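Local coordinates for protein precorrin-3 methylase (Rhodobacter capsulatus, PDB 3NUT) that probably transfers a methyl group from S-adenosyl-L-methionine to a precorrin intermediate on the pathway to adenosylcobalamin, at residues 63-68 with 92-98; 10-16 with 79-85; 129-135 with 241-247. All blocks are in the same frame, centred on the assembly; numbering follows the deposited sequence.

Contact 1 of 3, residues 63-68 with 92-98. With SAH (S-adenosyl-L-homocysteine), chain E.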
loop_
_atom_site.group_PDB
_atom_site.type_symbol
_atom_site.label_atom_id
_atom_site.label_comp_id
_atom_site.label_asym_id
_atom_site.label_seq_id
_atom_site.Cartn_x
_atom_site.Cartn_y
_atom_site.Cartn_z
ATOM N N VAL A 63 -6.856 5.385 17.323
ATOM C CA VAL A 63 -6.753 3.962 17.620
ATOM C C VAL A 63 -6.770 3.708 19.138
ATOM O O VAL A 63 -5.877 4.157 19.838
ATOM C CB VAL A 63 -5.478 3.345 17.003
ATOM C CG1 VAL A 63 -5.304 1.918 17.487
ATOM C CG2 VAL A 63 -5.516 3.398 15.475
ATOM N N GLU A 64 -7.782 2.993 19.631
ATOM C CA GLU A 64 -7.855 2.602 21.060
ATOM C C GLU A 64 -8.246 1.115 21.233
ATOM O O GLU A 64 -9.080 0.593 20.487
ATOM C CB GLU A 64 -8.788 3.551 21.867
ATOM C CG GLU A 64 -9.275 3.045 23.286
ATOM C CD GLU A 64 -8.236 3.165 24.452
ATOM O OE1 GLU A 64 -7.401 2.231 24.664
ATOM O OE2 GLU A 64 -8.295 4.184 25.198
ATOM N N LEU A 65 -7.640 0.453 22.217
ATOM C CA LEU A 65 -7.919 -0.949 22.494
ATOM C C LEU A 65 -9.339 -1.232 23.000
ATOM O O LEU A 65 -9.879 -2.288 22.686
ATOM C CB LEU A 65 -6.866 -1.572 23.429
ATOM C CG LEU A 65 -5.377 -1.595 22.980
ATOM C CD1 LEU A 65 -4.512 -2.514 23.873
ATOM C CD2 LEU A 65 -5.143 -1.944 21.492
ATOM N N ASP A 66 -9.937 -0.286 23.733
ATOM C CA ASP A 66 -11.208 -0.498 24.450
ATOM C C ASP A 66 -12.431 -0.670 23.543
ATOM O O ASP A 66 -13.380 -1.389 23.882
ATOM C CB ASP A 66 -11.486 0.661 25.429
ATOM C CG ASP A 66 -10.923 0.414 26.836
ATOM O OD1 ASP A 66 -10.115 -0.530 27.021
ATOM O OD2 ASP A 66 -11.287 1.193 27.765
ATOM N N ARG A 67 -12.435 0.033 22.426
ATOM C CA ARG A 67 -13.455 -0.184 21.434
ATOM C C ARG A 67 -13.300 -1.556 20.777
ATOM O O ARG A 67 -14.285 -2.174 20.426
ATOM C CB ARG A 67 -13.406 0.918 20.366
ATOM C CG ARG A 67 -12.039 1.022 19.723
ATOM C CD ARG A 67 -11.710 2.450 19.343
ATOM N NE ARG A 67 -11.922 2.691 17.917
ATOM C CZ ARG A 67 -11.788 3.882 17.342
ATOM N NH1 ARG A 67 -11.456 4.933 18.103
ATOM N NH2 ARG A 67 -12.011 4.026 16.024
ATOM N N ALA A 68 -12.069 -2.021 20.604
ATOM C CA ALA A 68 -11.831 -3.320 19.978
ATOM C C ALA A 68 -12.309 -4.440 20.884
ATOM O O ALA A 68 -12.948 -5.364 20.419
ATOM C CB ALA A 68 -10.361 -3.492 19.621
ATOM N N PHE A 92 -1.304 1.593 10.169
ATOM C CA PHE A 92 -1.427 2.532 11.311
ATOM C C PHE A 92 -2.892 2.747 11.667
ATOM O O PHE A 92 -3.379 3.879 11.636
ATOM C CB PHE A 92 -0.739 3.872 10.990
ATOM C CG PHE A 92 0.663 3.701 10.493
ATOM C CD1 PHE A 92 1.597 2.958 11.247
ATOM C CD2 PHE A 92 1.056 4.256 9.277
ATOM C CE1 PHE A 92 2.890 2.765 10.784
ATOM C CE2 PHE A 92 2.356 4.077 8.805
ATOM C CZ PHE A 92 3.275 3.320 9.553
ATOM N N ALA A 93 -3.592 1.646 11.971
ATOM C CA ALA A 93 -5.057 1.655 12.078
ATOM C C ALA A 93 -5.562 0.531 12.957
ATOM O O ALA A 93 -4.815 -0.000 13.767
ATOM C CB ALA A 93 -5.717 1.640 10.669
ATOM N N MET A 94 -6.833 0.169 12.804
ATOM C CA MET A 94 -7.533 -0.612 13.816
ATOM C C MET A 94 -7.290 -2.148 13.809
ATOM O O MET A 94 -7.570 -2.826 14.810
ATOM C CB MET A 94 -9.037 -0.292 13.765
ATOM C CG MET A 94 -9.452 0.964 14.538
ATOM S SD MET A 94 -9.108 0.860 16.322
ATOM C CE MET A 94 -10.099 -0.541 16.807
ATOM N N ALA A 95 -6.792 -2.695 12.706
ATOM C CA ALA A 95 -6.572 -4.136 12.636
ATOM C C ALA A 95 -5.577 -4.606 13.709
ATOM O O ALA A 95 -5.858 -5.578 14.430
ATOM C CB ALA A 95 -6.156 -4.582 11.245
ATOM N N SER A 96 -4.443 -3.904 13.815
ATOM C CA SER A 96 -3.450 -4.106 14.884
ATOM C C SER A 96 -4.014 -4.107 16.310
ATOM O O SER A 96 -3.744 -5.018 17.102
ATOM C CB SER A 96 -2.396 -2.999 14.827
ATOM O OG SER A 96 -1.166 -3.526 14.391
ATOM N N ALA A 97 -4.753 -3.048 16.621
ATOM C CA ALA A 97 -5.392 -2.869 17.900
ATOM C C ALA A 97 -6.388 -3.975 18.220
ATOM O O ALA A 97 -6.528 -4.360 19.369
ATOM C CB ALA A 97 -6.109 -1.542 17.920
ATOM N N LEU A 98 -7.101 -4.461 17.210
ATOM C CA LEU A 98 -8.023 -5.575 17.433
ATOM C C LEU A 98 -7.257 -6.820 17.880
ATOM O O LEU A 98 -7.701 -7.524 18.802
ATOM C CB LEU A 98 -8.892 -5.868 16.196
ATOM C CG LEU A 98 -9.755 -7.147 16.223
ATOM C CD1 LEU A 98 -10.819 -7.052 17.321
ATOM C CD2 LEU A 98 -10.406 -7.428 14.859
HETATM N N SAH E . -5.227 3.501 7.701
HETATM C CA SAH E . -4.891 4.828 7.100
HETATM C CB SAH E . -3.772 5.522 7.893
HETATM C CG SAH E . -4.291 6.082 9.218
HETATM S SD SAH E . -3.255 7.356 9.899
HETATM C C SAH E . -4.440 4.528 5.718
HETATM O O SAH E . -4.244 3.341 5.496
HETATM O OXT SAH E . -4.259 5.374 4.819
HETATM C "C5'" SAH E . -4.014 8.834 9.263
HETATM C "C4'" SAH E . -3.031 9.635 8.386
HETATM O "O4'" SAH E . -3.056 9.110 7.052
HETATM C "C3'" SAH E . -3.312 11.137 8.228
HETATM O "O3'" SAH E . -2.656 11.966 9.198
HETATM C "C2'" SAH E . -2.743 11.451 6.861
HETATM O "O2'" SAH E . -1.309 11.608 6.899
HETATM C "C1'" SAH E . -3.023 10.176 6.091
HETATM N N9 SAH E . -4.289 10.264 5.325
HETATM C C8 SAH E . -5.423 9.569 5.545
HETATM N N7 SAH E . -6.371 9.908 4.617
HETATM C C5 SAH E . -5.842 10.838 3.782
HETATM C C6 SAH E . -6.277 11.620 2.584
HETATM N N6 SAH E . -7.521 11.498 2.052
HETATM N N1 SAH E . -5.398 12.488 2.023
HETATM C C2 SAH E . -4.154 12.643 2.524
HETATM N N3 SAH E . -3.700 11.964 3.604
HETATM C C4 SAH E . -4.477 11.068 4.266
#
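M94 and A97, on the first turn of helix 94-104, carry most of the apolar contact with V63, L65 and A68. The two branches of V63 divide the work: CG1, turned anti to the backbone N (chi1 172°), rests on A97 CB at 3.6 Å, while CG2 lies 3.8 Å from A93 C. L65 reaches the same alanine from another side, its CD2 standing 3.7 Å from A97 CB, so that this small methyl is touched from two directions roughly at right angles. Further along, A68 CB approaches the backbone of the partner helix, 3.8 Å from L98 CA, and also meets the terminal CE of M94.

A second kind of contact joins sulfur to guanidinium. The M94 chain folds at chi2 and chi3, running past V63 in the opposite direction and bringing SD within 3.7 Å of R67 NE at an oblique approach. That NE is buried without a hydrogen-bonding partner, whereas R67 NH1 makes a long, weak ion pair with D60.

The ligand is touched from the loop ahead of the helix: F92 O lies 3.4 Å from CG of SAH, and A93 CB lies 3.5 Å from its amino N. Two helix starts thus pack together in the N-terminal alpha/beta domain of the tetrapyrrole (class III) methylase fold, with the S-adenosyl-L-homocysteine pocket beside the second.

Contact 2 of 3, residues 10-16 with 79-85; sequences WVTVAGL and RRVVVVS
W10 lays its indole against the aliphatic stem of R80, at the N-terminal end of two parallel strands, 10-15 and 80-85. R80 CB sits over the six-membered ring, 3.6 Å from its centroid, in a CH-pi contact, and CG comes to 3.4 Å from W10 CE2 on that same face. With chi1 at 41° the ring swings over the neighbouring strand, where V82 CG2 meets its edge. Replacing the indole with the methyl of an alanine is likely to leave the R80 stem without its flat partner and R114 without its cation-pi mate, and to open a gap beside V82.

R80 is partly exposed, its guanidinium leading away from the indole, and R79 beside it forms a salt bridge with D37. By contrast, the middle of the pair is buried and tightly knit. T12 is held through both backbone N and O: T12 N donates to V81 O and V83 N to T12 O, each at 2.6 Å and almost straight. V11 CG1 and V83 CG2 lie side by side at 4.1 Å on the face covered by helices 65-76 and 94-104. On the other face A14 CB meets V82 CG1 at 3.8 Å, under helix 26-34. Seven backbone bonds join 10-15 to 80-85, the middle strand of the five-stranded parallel sheet in the N-terminal domain of the tetrapyrrole (class III) methylase fold, whose C-terminal strand ends approach the S-adenosyl-L-homocysteine pocket.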
loop_
_atom_site.group_PDB
_atom_site.type_symbol
_atom_site.label_atom_id
_atom_site.label_comp_id
_atom_site.label_asym_id
_atom_site.label_seq_id
_atom_site.Cartn_x
_atom_site.Cartn_y
_atom_site.Cartn_z
ATOM N N TRP A 10 -19.456 -11.774 14.385
ATOM C CA TRP A 10 -18.071 -11.586 14.039
ATOM C C TRP A 10 -17.617 -10.141 14.149
ATOM O O TRP A 10 -18.394 -9.261 14.456
ATOM C CB TRP A 10 -17.808 -12.111 12.636
ATOM C CG TRP A 10 -18.855 -11.829 11.579
ATOM C CD1 TRP A 10 -19.682 -12.742 10.991
ATOM C CD2 TRP A 10 -19.126 -10.576 10.934
ATOM N NE1 TRP A 10 -20.456 -12.142 10.029
ATOM C CE2 TRP A 10 -20.128 -10.815 9.957
ATOM C CE3 TRP A 10 -18.613 -9.278 11.075
ATOM C CZ2 TRP A 10 -20.653 -9.791 9.127
ATOM C CZ3 TRP A 10 -19.133 -8.257 10.261
ATOM C CH2 TRP A 10 -20.158 -8.523 9.303
ATOM N N VAL A 11 -16.342 -9.901 13.885
ATOM C CA VAL A 11 -15.811 -8.548 13.901
ATOM C C VAL A 11 -15.067 -8.424 12.584
ATOM O O VAL A 11 -14.166 -9.208 12.287
ATOM C CB VAL A 11 -14.816 -8.316 15.088
ATOM C CG1 VAL A 11 -14.154 -6.962 15.012
ATOM C CG2 VAL A 11 -15.496 -8.503 16.452
ATOM N N THR A 12 -15.437 -7.437 11.795
ATOM C CA THR A 12 -14.705 -7.166 10.591
ATOM C C THR A 12 -14.040 -5.816 10.800
ATOM O O THR A 12 -14.668 -4.862 11.264
ATOM C CB THR A 12 -15.668 -7.118 9.371
ATOM O OG1 THR A 12 -16.147 -8.438 9.086
ATOM C CG2 THR A 12 -14.943 -6.558 8.116
ATOM N N VAL A 13 -12.768 -5.712 10.473
ATOM C CA VAL A 13 -12.142 -4.408 10.441
ATOM C C VAL A 13 -12.036 -4.050 8.965
ATOM O O VAL A 13 -11.435 -4.789 8.212
ATOM C CB VAL A 13 -10.775 -4.420 11.137
ATOM C CG1 VAL A 13 -10.216 -2.991 11.222
ATOM C CG2 VAL A 13 -10.935 -4.979 12.515
ATOM N N ALA A 14 -12.648 -2.942 8.561
ATOM C CA ALA A 14 -12.810 -2.609 7.157
ATOM C C ALA A 14 -12.231 -1.249 6.775
ATOM O O ALA A 14 -12.582 -0.229 7.392
ATOM C CB ALA A 14 -14.305 -2.640 6.810
ATOM N N GLY A 15 -11.401 -1.211 5.727
ATOM C CA GLY A 15 -10.866 0.051 5.235
ATOM C C GLY A 15 -11.779 0.810 4.271
ATOM O O GLY A 15 -12.300 0.255 3.313
ATOM N N LEU A 16 -11.978 2.089 4.526
ATOM C CA LEU A 16 -12.870 2.886 3.701
ATOM C C LEU A 16 -12.160 3.644 2.596
ATOM O O LEU A 16 -12.812 4.461 1.906
ATOM C CB LEU A 16 -13.637 3.894 4.584
ATOM C CG LEU A 16 -14.567 3.329 5.664
ATOM C CD1 LEU A 16 -15.260 4.432 6.407
ATOM C CD2 LEU A 16 -15.660 2.439 5.063
ATOM N N ARG A 79 -23.601 -10.413 17.528
ATOM C CA ARG A 79 -23.600 -9.226 16.651
ATOM C C ARG A 79 -22.555 -9.296 15.517
ATOM O O ARG A 79 -21.504 -9.916 15.649
ATOM C CB ARG A 79 -23.479 -7.929 17.486
ATOM C CG ARG A 79 -24.752 -7.605 18.297
ATOM C CD ARG A 79 -24.500 -6.668 19.503
ATOM N NE ARG A 79 -25.156 -5.359 19.366
ATOM C CZ ARG A 79 -25.197 -4.397 20.309
ATOM N NH1 ARG A 79 -24.613 -4.563 21.507
ATOM N NH2 ARG A 79 -25.818 -3.249 20.048
ATOM N N ARG A 80 -22.880 -8.688 14.387
ATOM C CA ARG A 80 -21.990 -8.654 13.254
ATOM C C ARG A 80 -21.403 -7.234 13.219
ATOM O O ARG A 80 -22.043 -6.302 12.723
ATOM C CB ARG A 80 -22.746 -9.002 11.945
ATOM C CG ARG A 80 -23.038 -10.476 11.755
ATOM C CD ARG A 80 -24.001 -10.752 10.605
ATOM N NE ARG A 80 -25.326 -10.927 11.187
ATOM C CZ ARG A 80 -26.459 -10.439 10.696
ATOM N NH1 ARG A 80 -26.475 -9.717 9.573
ATOM N NH2 ARG A 80 -27.579 -10.660 11.364
ATOM N N VAL A 81 -20.175 -7.109 13.714
ATOM C CA VAL A 81 -19.564 -5.832 14.033
ATOM C C VAL A 81 -18.543 -5.482 12.967
ATOM O O VAL A 81 -17.606 -6.241 12.736
ATOM C CB VAL A 81 -18.867 -5.869 15.420
ATOM C CG1 VAL A 81 -18.460 -4.493 15.870
ATOM C CG2 VAL A 81 -19.802 -6.518 16.496
ATOM N N VAL A 82 -18.743 -4.339 12.301
ATOM C CA VAL A 82 -17.741 -3.805 11.396
ATOM C C VAL A 82 -17.054 -2.647 12.096
ATOM O O VAL A 82 -17.695 -1.679 12.488
ATOM C CB VAL A 82 -18.351 -3.276 10.058
ATOM C CG1 VAL A 82 -17.251 -2.636 9.177
ATOM C CG2 VAL A 82 -19.085 -4.414 9.287
ATOM N N VAL A 83 -15.742 -2.742 12.249
ATOM C CA VAL A 83 -14.988 -1.647 12.832
ATOM C C VAL A 83 -14.357 -0.956 11.630
ATOM O O VAL A 83 -13.708 -1.600 10.791
ATOM C CB VAL A 83 -13.894 -2.153 13.811
ATOM C CG1 VAL A 83 -12.996 -0.999 14.259
ATOM C CG2 VAL A 83 -14.516 -2.898 15.003
ATOM N N VAL A 84 -14.547 0.349 11.515
ATOM C CA VAL A 84 -14.076 1.026 10.308
ATOM C C VAL A 84 -12.792 1.857 10.512
ATOM O O VAL A 84 -12.615 2.499 11.545
ATOM C CB VAL A 84 -15.211 1.844 9.637
ATOM C CG1 VAL A 84 -16.229 0.890 8.986
ATOM C CG2 VAL A 84 -15.931 2.772 10.665
ATOM N N SER A 85 -11.912 1.829 9.507
ATOM C CA SER A 85 -10.753 2.711 9.428
ATOM C C SER A 85 -10.690 3.380 8.086
ATOM O O SER A 85 -11.038 2.781 7.072
ATOM C CB SER A 85 -9.472 1.905 9.563
ATOM O OG SER A 85 -9.228 1.658 10.931
#

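Contact 3 of 3, residues 129-135 with 241-247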
loop_
_atom_site.group_PDB
_atom_site.type_symbol
_atom_site.label_atom_id
_atom_site.label_comp_id
_atom_site.label_asym_id
_atom_site.label_seq_id
_atom_site.Cartn_x
_atom_site.Cartn_y
_atom_site.Cartn_z
ATOM N N ALA A 129 -0.020 12.001 -8.008
ATOM C CA ALA A 129 1.263 12.582 -8.374
ATOM C C ALA A 129 1.923 11.943 -9.614
ATOM O O ALA A 129 2.827 12.537 -10.216
ATOM C CB ALA A 129 2.196 12.474 -7.202
ATOM N N GLY A 130 1.477 10.738 -9.978
ATOM C CA GLY A 130 2.146 9.918 -10.979
ATOM C C GLY A 130 2.680 8.611 -10.423
ATOM O O GLY A 130 1.931 7.677 -10.163
ATOM N N ALA A 131 3.986 8.531 -10.224
ATOM C CA ALA A 131 4.574 7.292 -9.756
ATOM C C ALA A 131 5.779 7.473 -8.803
ATOM O O ALA A 131 6.839 6.878 -9.006
ATOM C CB ALA A 131 4.941 6.428 -10.965
ATOM N N PRO A 132 5.615 8.280 -7.740
ATOM C CA PRO A 132 6.726 8.534 -6.811
ATOM C C PRO A 132 7.194 7.349 -5.946
ATOM O O PRO A 132 8.320 7.369 -5.437
ATOM C CB PRO A 132 6.183 9.643 -5.920
ATOM C CG PRO A 132 4.706 9.540 -6.044
ATOM C CD PRO A 132 4.435 9.095 -7.418
ATOM N N LEU A 133 6.349 6.331 -5.787
ATOM C CA LEU A 133 6.711 5.176 -4.981
ATOM C C LEU A 133 6.881 3.960 -5.875
ATOM O O LEU A 133 6.722 2.802 -5.444
ATOM C CB LEU A 133 5.649 4.915 -3.892
ATOM C CG LEU A 133 5.384 6.041 -2.904
ATOM C CD1 LEU A 133 3.977 5.927 -2.346
ATOM C CD2 LEU A 133 6.415 6.095 -1.779
ATOM N N GLY A 134 7.212 4.231 -7.132
ATOM C CA GLY A 134 7.449 3.178 -8.118
ATOM C C GLY A 134 8.585 2.225 -7.777
ATOM O O GLY A 134 8.591 1.076 -8.228
ATOM N N HIS A 135 9.558 2.703 -7.007
ATOM C CA HIS A 135 10.670 1.866 -6.578
ATOM C C HIS A 135 10.502 1.515 -5.106
ATOM O O HIS A 135 9.546 1.964 -4.481
ATOM C CB HIS A 135 11.995 2.605 -6.784
ATOM C CG HIS A 135 12.517 2.533 -8.186
ATOM N ND1 HIS A 135 11.745 2.850 -9.289
ATOM C CD2 HIS A 135 13.744 2.200 -8.665
ATOM C CE1 HIS A 135 12.471 2.704 -10.384
ATOM N NE2 HIS A 135 13.687 2.316 -10.033
ATOM N N PRO A 241 4.052 18.128 -14.747
ATOM C CA PRO A 241 3.403 18.071 -13.437
ATOM C C PRO A 241 3.675 16.764 -12.665
ATOM O O PRO A 241 3.406 16.712 -11.452
ATOM C CB PRO A 241 1.913 18.169 -13.780
ATOM C CG PRO A 241 1.818 17.630 -15.168
ATOM C CD PRO A 241 3.087 18.029 -15.854
ATOM N N TRP A 242 4.204 15.742 -13.354
ATOM C CA TRP A 242 4.318 14.385 -12.798
ATOM C C TRP A 242 5.627 14.087 -12.057
ATOM O O TRP A 242 6.650 14.721 -12.295
ATOM C CB TRP A 242 4.123 13.333 -13.881
ATOM C CG TRP A 242 2.850 13.452 -14.628
ATOM C CD1 TRP A 242 2.694 13.884 -15.917
ATOM C CD2 TRP A 242 1.543 13.140 -14.151
ATOM N NE1 TRP A 242 1.368 13.847 -16.273
ATOM C CE2 TRP A 242 0.639 13.399 -15.205
ATOM C CE3 TRP A 242 1.045 12.646 -12.939
ATOM C CZ2 TRP A 242 -0.741 13.195 -15.074
ATOM C CZ3 TRP A 242 -0.318 12.462 -12.804
ATOM C CH2 TRP A 242 -1.196 12.730 -13.861
ATOM N N VAL A 243 5.587 13.113 -11.154
ATOM C CA VAL A 243 6.786 12.692 -10.440
ATOM C C VAL A 243 6.918 11.194 -10.556
ATOM O O VAL A 243 5.942 10.469 -10.404
ATOM C CB VAL A 243 6.763 13.153 -8.962
ATOM C CG1 VAL A 243 7.878 12.497 -8.137
ATOM C CG2 VAL A 243 6.849 14.676 -8.876
ATOM N N TYR A 244 8.129 10.741 -10.863
ATOM C CA TYR A 244 8.411 9.322 -11.030
ATOM C C TYR A 244 9.875 9.001 -10.738
ATOM O O TYR A 244 10.696 9.901 -10.649
ATOM C CB TYR A 244 8.053 8.889 -12.448
ATOM C CG TYR A 244 9.082 9.226 -13.503
ATOM C CD1 TYR A 244 9.879 8.227 -14.058
ATOM C CD2 TYR A 244 9.246 10.539 -13.967
ATOM C CE1 TYR A 244 10.818 8.517 -15.052
ATOM C CE2 TYR A 244 10.193 10.842 -14.949
ATOM C CZ TYR A 244 10.972 9.823 -15.487
ATOM O OH TYR A 244 11.915 10.104 -16.460
ATOM N N THR A 245 10.185 7.717 -10.588
ATOM C CA THR A 245 11.566 7.248 -10.437
ATOM C C THR A 245 11.951 6.355 -11.619
ATOM O O THR A 245 11.240 5.386 -11.908
ATOM C CB THR A 245 11.751 6.441 -9.138
ATOM O OG1 THR A 245 11.225 7.177 -8.028
ATOM C CG2 THR A 245 13.239 6.134 -8.897
ATOM N N PRO A 246 13.073 6.676 -12.305
ATOM C CA PRO A 246 13.548 5.877 -13.426
ATOM C C PRO A 246 14.210 4.605 -12.914
ATOM O O PRO A 246 14.471 4.506 -11.708
ATOM C CB PRO A 246 14.582 6.788 -14.108
ATOM C CG PRO A 246 14.417 8.137 -13.479
ATOM C CD PRO A 246 13.934 7.853 -12.097
ATOM N N ARG A 247 14.463 3.645 -13.811
ATOM C CA ARG A 247 15.051 2.350 -13.430
ATOM C C ARG A 247 16.415 2.120 -14.060
ATOM O O ARG A 247 17.435 2.277 -13.388
ATOM C CB ARG A 247 14.095 1.165 -13.693
ATOM C CG ARG A 247 13.085 1.321 -14.865
ATOM C CD ARG A 247 13.656 0.855 -16.218
ATOM N NE ARG A 247 12.601 0.460 -17.162
ATOM C CZ ARG A 247 12.781 -0.283 -18.261
ATOM N NH1 ARG A 247 13.986 -0.740 -18.595
ATOM N NH2 ARG A 247 11.739 -0.578 -19.037
#
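W242 meets the end of helix 121-129 where the chain turns into a short, weakly bonded parallel pairing, part of a small mixed sheet in which 242-244 runs between 130-131 and 237-239. The indole presents its edge to the helix end: W242 CE3 lies 3.3 Å from A129 O, nearly in the ring plane, and the same carbon approaches G130 CA. G130, the first residue to leave the helix, has a positive phi (117°), and a side chain there would run into V243 O and crowd the indole. The second subunit adds F99, whose ring meets that of W242.

V243 supplies both hydrogen bonds of the pairing. Its N donates to A129 O at 3.0 Å, and its O accepts from A131 N at 2.8 Å, so the two bonds grip either side of G130. The side chain turns to P132, with CG1 resting 4.0 Å from P132 CB. Y244 follows with its CB against the methyl of A131, while its ring leads away toward E100 of the second subunit.

Beyond the strand, T245 and H135 take over. The hydroxyl of T245 is engaged by T236, and chi1 (-51°) places CG2 anti to the backbone N, where it reaches H135. There it lies over one face of the imidazole, T245 CG2 standing 3.7 Å from the centroid of the H135 ring and almost directly above its centre. R247 comes last, at the edge of the same imidazole, with its CA near the ring plane and 3.7 Å from H135 NE2.

In the fold
Contacts 1 and 2 interlock, their segments alternating along the chain: strand 10-15, helix 65-76, strand 80-85, helix 94-104. Their centres lie 11 Å apart and they touch directly, L98 CD2 packing 3.4 Å from V13 CG2, so the helix pair of contact 1 covers one face of the parallel sheet of contact 2. Contact 3 comes later in sequence, on the opposite side of the chain's centre, about 33 and 34 Å from the other two centre to centre. SAH binds between these two regions. Contacts 1 and 3 nevertheless meet through the dimer: A95 packs on A131 of the second subunit, linking the N-terminal half of one chain with the C-terminal half of the other.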